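Local atomic coordinates of 2-oxoglutarate dehydrogenase E3 component (PDB entry 2YQU), a protein that probably oxidises the dihydrolipoyl groups of 2-oxo acid dehydrogenase complexes, using a bound FAD and passing the electrons to NAD(+). Residues A140-P145 / G261-T266. Numbering follows the deposited sequence.
With FAD (flavin-adenine dinucleotide), chain D.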
ATOM      1  N   ALA A 140     -29.373   5.551   6.227  1.00 15.71           N
ATOM      2  CA  ALA A 140     -29.827   4.453   7.072  1.00 16.06           C
ATOM      3  C   ALA A 140     -30.032   3.225   6.200  1.00 16.37           C
ATOM      4  O   ALA A 140     -30.219   3.353   4.994  1.00 16.88           O
ATOM      5  CB  ALA A 140     -31.129   4.835   7.764  1.00 16.29           C
ATOM      6  N   PRO A 141     -29.995   2.027   6.775  1.00 16.65           N
ATOM      7  CA  PRO A 141     -30.293   0.826   5.992  1.00 17.00           C
ATOM      8  C   PRO A 141     -31.644   0.919   5.282  1.00 17.41           C
ATOM      9  O   PRO A 141     -32.621   1.374   5.877  1.00 17.42           O
ATOM     10  CB  PRO A 141     -30.314  -0.276   7.047  1.00 17.10           C
ATOM     11  CG  PRO A 141     -29.402   0.210   8.084  1.00 16.83           C
ATOM     12  CD  PRO A 141     -29.652   1.693   8.169  1.00 16.75           C
ATOM     13  N   LEU A 142     -31.666   0.518   4.018  1.00 17.57           N
ATOM     14  CA  LEU A 142     -32.892   0.406   3.239  1.00 18.26           C
ATOM     15  C   LEU A 142     -33.551  -0.906   3.618  1.00 18.27           C
ATOM     16  O   LEU A 142     -32.962  -1.973   3.447  1.00 18.25           O
ATOM     17  CB  LEU A 142     -32.592   0.415   1.740  1.00 18.55           C
ATOM     18  CG  LEU A 142     -33.797   0.324   0.788  1.00 20.64           C
ATOM     19  CD1 LEU A 142     -34.516   1.656   0.704  1.00 22.23           C
ATOM     20  CD2 LEU A 142     -33.362  -0.123  -0.602  1.00 21.72           C
ATOM     21  N   ILE A 143     -34.757  -0.821   4.149  1.00 18.13           N
ATOM     22  CA  ILE A 143     -35.512  -2.002   4.517  1.00 18.80           C
ATOM     23  C   ILE A 143     -36.779  -2.024   3.669  1.00 19.23           C
ATOM     24  O   ILE A 143     -37.764  -1.349   4.000  1.00 18.89           O
ATOM     25  CB  ILE A 143     -35.846  -1.996   6.016  1.00 18.99           C
ATOM     26  CG1 ILE A 143     -34.555  -1.928   6.848  1.00 19.52           C
ATOM     27  CG2 ILE A 143     -36.665  -3.249   6.380  1.00 19.34           C
ATOM     28  CD1 ILE A 143     -34.779  -1.983   8.342  1.00 20.20           C
ATOM     29  N   PRO A 144     -36.769  -2.781   2.572  1.00 19.37           N
ATOM     30  CA  PRO A 144     -37.979  -2.924   1.756  1.00 19.81           C
ATOM     31  C   PRO A 144     -39.128  -3.511   2.578  1.00 20.01           C
ATOM     32  O   PRO A 144     -38.874  -4.247   3.532  1.00 19.79           O
ATOM     33  CB  PRO A 144     -37.552  -3.889   0.647  1.00 19.66           C
ATOM     34  CG  PRO A 144     -36.052  -3.776   0.606  1.00 20.02           C
ATOM     35  CD  PRO A 144     -35.638  -3.547   2.015  1.00 19.49           C
ATOM     36  N   PRO A 145     -40.372  -3.192   2.228  1.00 20.23           N
ATOM     37  CA  PRO A 145     -41.523  -3.656   3.018  1.00 20.45           C
ATOM     38  C   PRO A 145     -41.644  -5.181   3.122  1.00 20.53           C
ATOM     39  O   PRO A 145     -42.219  -5.664   4.096  1.00 20.64           O
ATOM     40  CB  PRO A 145     -42.729  -3.053   2.283  1.00 20.25           C
ATOM     41  CG  PRO A 145     -42.180  -1.976   1.438  1.00 20.17           C
ATOM     42  CD  PRO A 145     -40.784  -2.378   1.070  1.00 20.50           C
ATOM     43  N   GLY A 261     -28.991  -1.823   0.276  1.00 16.61           N
ATOM     44  CA  GLY A 261     -28.656  -0.430   0.042  1.00 16.24           C
ATOM     45  C   GLY A 261     -28.848   0.414   1.272  1.00 16.43           C
ATOM     46  O   GLY A 261     -29.240  -0.080   2.321  1.00 15.96           O
ATOM     47  N   ARG A 262     -28.537   1.698   1.140  1.00 16.09           N
ATOM     48  CA  ARG A 262     -28.823   2.674   2.175  1.00 16.61           C
ATOM     49  C   ARG A 262     -29.505   3.882   1.558  1.00 16.90           C
ATOM     50  O   ARG A 262     -29.266   4.234   0.409  1.00 16.93           O
ATOM     51  CB  ARG A 262     -27.534   3.088   2.894  1.00 16.44           C
ATOM     52  CG  ARG A 262     -26.892   1.962   3.687  1.00 16.31           C
ATOM     53  CD  ARG A 262     -25.571   2.356   4.334  1.00 15.57           C
ATOM     54  NE  ARG A 262     -25.750   3.417   5.330  1.00 16.53           N
ATOM     55  CZ  ARG A 262     -26.104   3.220   6.590  1.00 16.15           C
ATOM     56  NH1 ARG A 262     -26.327   2.004   7.055  1.00 14.68           N
ATOM     57  NH2 ARG A 262     -26.232   4.259   7.408  1.00 17.53           N
ATOM     58  N   ARG A 263     -30.374   4.503   2.343  1.00 17.55           N
ATOM     59  CA  ARG A 263     -31.203   5.601   1.881  1.00 18.15           C
ATOM     60  C   ARG A 263     -30.839   6.856   2.656  1.00 17.51           C
ATOM     61  O   ARG A 263     -30.657   6.803   3.862  1.00 16.75           O
ATOM     62  CB  ARG A 263     -32.675   5.255   2.114  1.00 18.46           C
ATOM     63  CG  ARG A 263     -33.653   6.214   1.472  1.00 21.74           C
ATOM     64  CD  ARG A 263     -35.102   5.743   1.490  1.00 25.07           C
ATOM     65  NE  ARG A 263     -35.846   6.295   0.360  1.00 27.39           N
ATOM     66  CZ  ARG A 263     -36.563   7.419   0.377  1.00 29.17           C
ATOM     67  NH1 ARG A 263     -37.189   7.813  -0.736  1.00 30.07           N
ATOM     68  NH2 ARG A 263     -36.663   8.150   1.486  1.00 29.97           N
ATOM     69  N   PRO A 264     -30.738   7.991   1.966  1.00 17.56           N
ATOM     70  CA  PRO A 264     -30.462   9.266   2.633  1.00 17.70           C
ATOM     71  C   PRO A 264     -31.432   9.461   3.800  1.00 17.69           C
ATOM     72  O   PRO A 264     -32.616   9.182   3.636  1.00 18.04           O
ATOM     73  CB  PRO A 264     -30.713  10.311   1.532  1.00 17.72           C
ATOM     74  CG  PRO A 264     -30.660   9.594   0.256  1.00 17.94           C
ATOM     75  CD  PRO A 264     -30.885   8.136   0.509  1.00 17.50           C
ATOM     76  N   TYR A 265     -30.926   9.899   4.950  1.00 17.80           N
ATOM     77  CA  TYR A 265     -31.710   9.993   6.181  1.00 17.74           C
ATOM     78  C   TYR A 265     -32.001  11.453   6.555  1.00 17.97           C
ATOM     79  O   TYR A 265     -31.090  12.230   6.834  1.00 17.15           O
ATOM     80  CB  TYR A 265     -30.963   9.292   7.326  1.00 17.90           C
ATOM     81  CG  TYR A 265     -31.734   9.248   8.633  1.00 18.32           C
ATOM     82  CD1 TYR A 265     -32.687   8.257   8.869  1.00 18.31           C
ATOM     83  CD2 TYR A 265     -31.512  10.195   9.625  1.00 18.12           C
ATOM     84  CE1 TYR A 265     -33.388   8.211  10.056  1.00 19.13           C
ATOM     85  CE2 TYR A 265     -32.213  10.163  10.811  1.00 19.03           C
ATOM     86  CZ  TYR A 265     -33.146   9.158  11.027  1.00 19.54           C
ATOM     87  OH  TYR A 265     -33.853   9.123  12.209  1.00 19.64           O
ATOM     88  N   THR A 266     -33.283  11.814   6.560  1.00 18.17           N
ATOM     89  CA  THR A 266     -33.713  13.149   6.967  1.00 18.71           C
ATOM     90  C   THR A 266     -34.906  13.084   7.919  1.00 19.38           C
ATOM     91  O   THR A 266     -35.608  14.078   8.096  1.00 19.37           O
ATOM     92  CB  THR A 266     -34.080  14.005   5.731  1.00 18.60           C
ATOM     93  OG1 THR A 266     -35.100  13.355   4.960  1.00 17.54           O
ATOM     94  CG2 THR A 266     -32.900  14.139   4.759  1.00 18.89           C
TER
HETATM   95  PA  FAD D1601     -23.061   9.466   8.855  1.00 14.89           P
HETATM   96  O1A FAD D1601     -24.164   8.481   8.743  1.00 14.95           O
HETATM   97  O2A FAD D1601     -21.690   8.817   9.083  1.00 16.29           O
HETATM   98  O5B FAD D1601     -23.415  10.511  10.015  1.00 16.44           O
HETATM   99  C5B FAD D1601     -24.716  11.038  10.105  1.00 15.84           C
HETATM  100  C4B FAD D1601     -24.973  11.339  11.566  1.00 16.54           C
HETATM  101  O4B FAD D1601     -26.070  12.227  11.644  1.00 15.82           O
HETATM  102  C3B FAD D1601     -25.350  10.098  12.372  1.00 16.43           C
HETATM  103  O3B FAD D1601     -24.452   9.925  13.445  1.00 18.40           O
HETATM  104  C2B FAD D1601     -26.752  10.381  12.875  1.00 17.07           C
HETATM  105  O2B FAD D1601     -26.941   9.926  14.196  1.00 17.80           O
HETATM  106  C1B FAD D1601     -26.842  11.895  12.776  1.00 16.43           C
HETATM  107  N9A FAD D1601     -28.169  12.478  12.557  1.00 15.67           N
HETATM  108  C8A FAD D1601     -29.063  12.210  11.552  1.00 16.35           C
HETATM  109  N7A FAD D1601     -30.129  13.018  11.694  1.00 15.77           N
HETATM  110  C5A FAD D1601     -29.929  13.801  12.779  1.00 15.76           C
HETATM  111  C6A FAD D1601     -30.690  14.797  13.384  1.00 16.54           C
HETATM  112  N6A FAD D1601     -31.807  15.275  12.839  1.00 17.13           N
HETATM  113  N1A FAD D1601     -30.173  15.412  14.495  1.00 16.57           N
HETATM  114  C2A FAD D1601     -28.949  15.084  15.024  1.00 17.84           C
HETATM  115  N3A FAD D1601     -28.198  14.102  14.413  1.00 17.71           N
HETATM  116  C4A FAD D1601     -28.696  13.476  13.322  1.00 17.23           C
HETATM  117  N1  FAD D1601     -17.498   3.983   3.819  1.00 13.87           N
HETATM  118  C2  FAD D1601     -16.187   4.032   3.397  1.00 15.26           C
HETATM  119  O2  FAD D1601     -15.748   5.012   2.786  1.00 15.30           O
HETATM  120  N3  FAD D1601     -15.352   2.975   3.657  1.00 14.21           N
HETATM  121  C4  FAD D1601     -15.813   1.863   4.325  1.00 14.06           C
HETATM  122  O4  FAD D1601     -14.980   1.054   4.698  1.00 14.73           O
HETATM  123  C4X FAD D1601     -17.135   1.798   4.765  1.00 14.85           C
HETATM  124  N5  FAD D1601     -17.607   0.684   5.441  1.00 15.70           N
HETATM  125  C5X FAD D1601     -18.932   0.658   5.868  1.00 16.28           C
HETATM  126  C6  FAD D1601     -19.405  -0.468   6.547  1.00 14.37           C
HETATM  127  C7  FAD D1601     -20.738  -0.514   6.983  1.00 15.29           C
HETATM  128  C7M FAD D1601     -21.182  -1.697   7.802  1.00 13.13           C
HETATM  129  C8  FAD D1601     -21.586   0.562   6.744  1.00 15.42           C
HETATM  130  C8M FAD D1601     -22.905   0.686   7.462  1.00 15.38           C
HETATM  131  C9  FAD D1601     -21.112   1.684   6.061  1.00 16.03           C
HETATM  132  C9A FAD D1601     -19.786   1.734   5.612  1.00 15.87           C
HETATM  133  N10 FAD D1601     -19.306   2.847   4.917  1.00 15.97           N
HETATM  134  C10 FAD D1601     -17.983   2.871   4.503  1.00 13.75           C
HETATM  135  C1' FAD D1601     -20.199   3.988   4.499  1.00 16.19           C
HETATM  136  C2' FAD D1601     -20.007   5.134   5.497  1.00 16.14           C
HETATM  137  O2' FAD D1601     -20.332   4.711   6.813  1.00 15.73           O
HETATM  138  C3' FAD D1601     -20.796   6.379   5.108  1.00 16.03           C
HETATM  139  O3' FAD D1601     -20.520   6.716   3.761  1.00 13.27           O
HETATM  140  C4' FAD D1601     -20.413   7.566   5.984  1.00 14.91           C
HETATM  141  O4' FAD D1601     -20.654   7.274   7.339  1.00 15.50           O
HETATM  142  C5' FAD D1601     -21.166   8.827   5.546  1.00 15.94           C
HETATM  143  O5' FAD D1601     -20.865   9.899   6.412  1.00 15.96           O
HETATM  144  P   FAD D1601     -21.947  11.055   6.686  1.00 14.53           P
HETATM  145  O1P FAD D1601     -21.324  12.108   7.544  1.00 15.86           O
HETATM  146  O2P FAD D1601     -22.579  11.538   5.394  1.00 16.19           O
HETATM  147  O3P FAD D1601     -23.144  10.365   7.519  1.00 15.22           O
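The guanidinium of Arg262 lies flat against the backbone at Ala140 and Pro141: Ala140 C sits 3.9 Å above its plane, over the centre, while the opposite face meets the FAD methyl C8M, which is 3.7 Å from NH1. The second flat group, the Tyr265 ring, has the adenine atom N7A in plane at its edge, 3.6 Å from CE2, whereas Ala140 CB approaches obliquely from the CD1 side, at 3.9 Å. Pro141 and Arg262 run side by side, with Pro141 CD 3.5 Å from Arg262 NH1. The bend in the arginine chain (chi3 64°) turns its end back over the neighbouring strand, and NE is held by a hydrogen bond to Ser139 OG, a residue of the FAD site. With an alanine in place of Arg262, the space between Pro141 and the flavin methyl would probably be left unfilled and the Ser139 hydroxyl would lose this partner.

Beneath these side chains the backbones form a two-stranded antiparallel sheet. Ala140 and Arg263 are a hydrogen-bonded pair: Arg263 N donates to Ala140 O at 2.9 Å, and Ala140 N to Arg263 O at a less straight N-H...O angle of 147°. Arg262 CA adds a CH...O contact to Ala140 O. Beyond the non-hydrogen-bonded pair Pro141-Arg262, Leu142 N reaches Gly261 O at 3.0 Å; this bond is straight at the hydrogen (168°), but its donor stands above the carbonyl plane.

The pairing ties two segments 116 residues apart within the nucleotide-binding part of this disulfide oxidoreductase, beside both ends of the dinucleotide. Since Arg262 meets the flavin through a methyl over one guanidinium face and Tyr265 meets adenine N7A with its ring edge, these contacts are consistent with packing against the cofactor rather than polar binding.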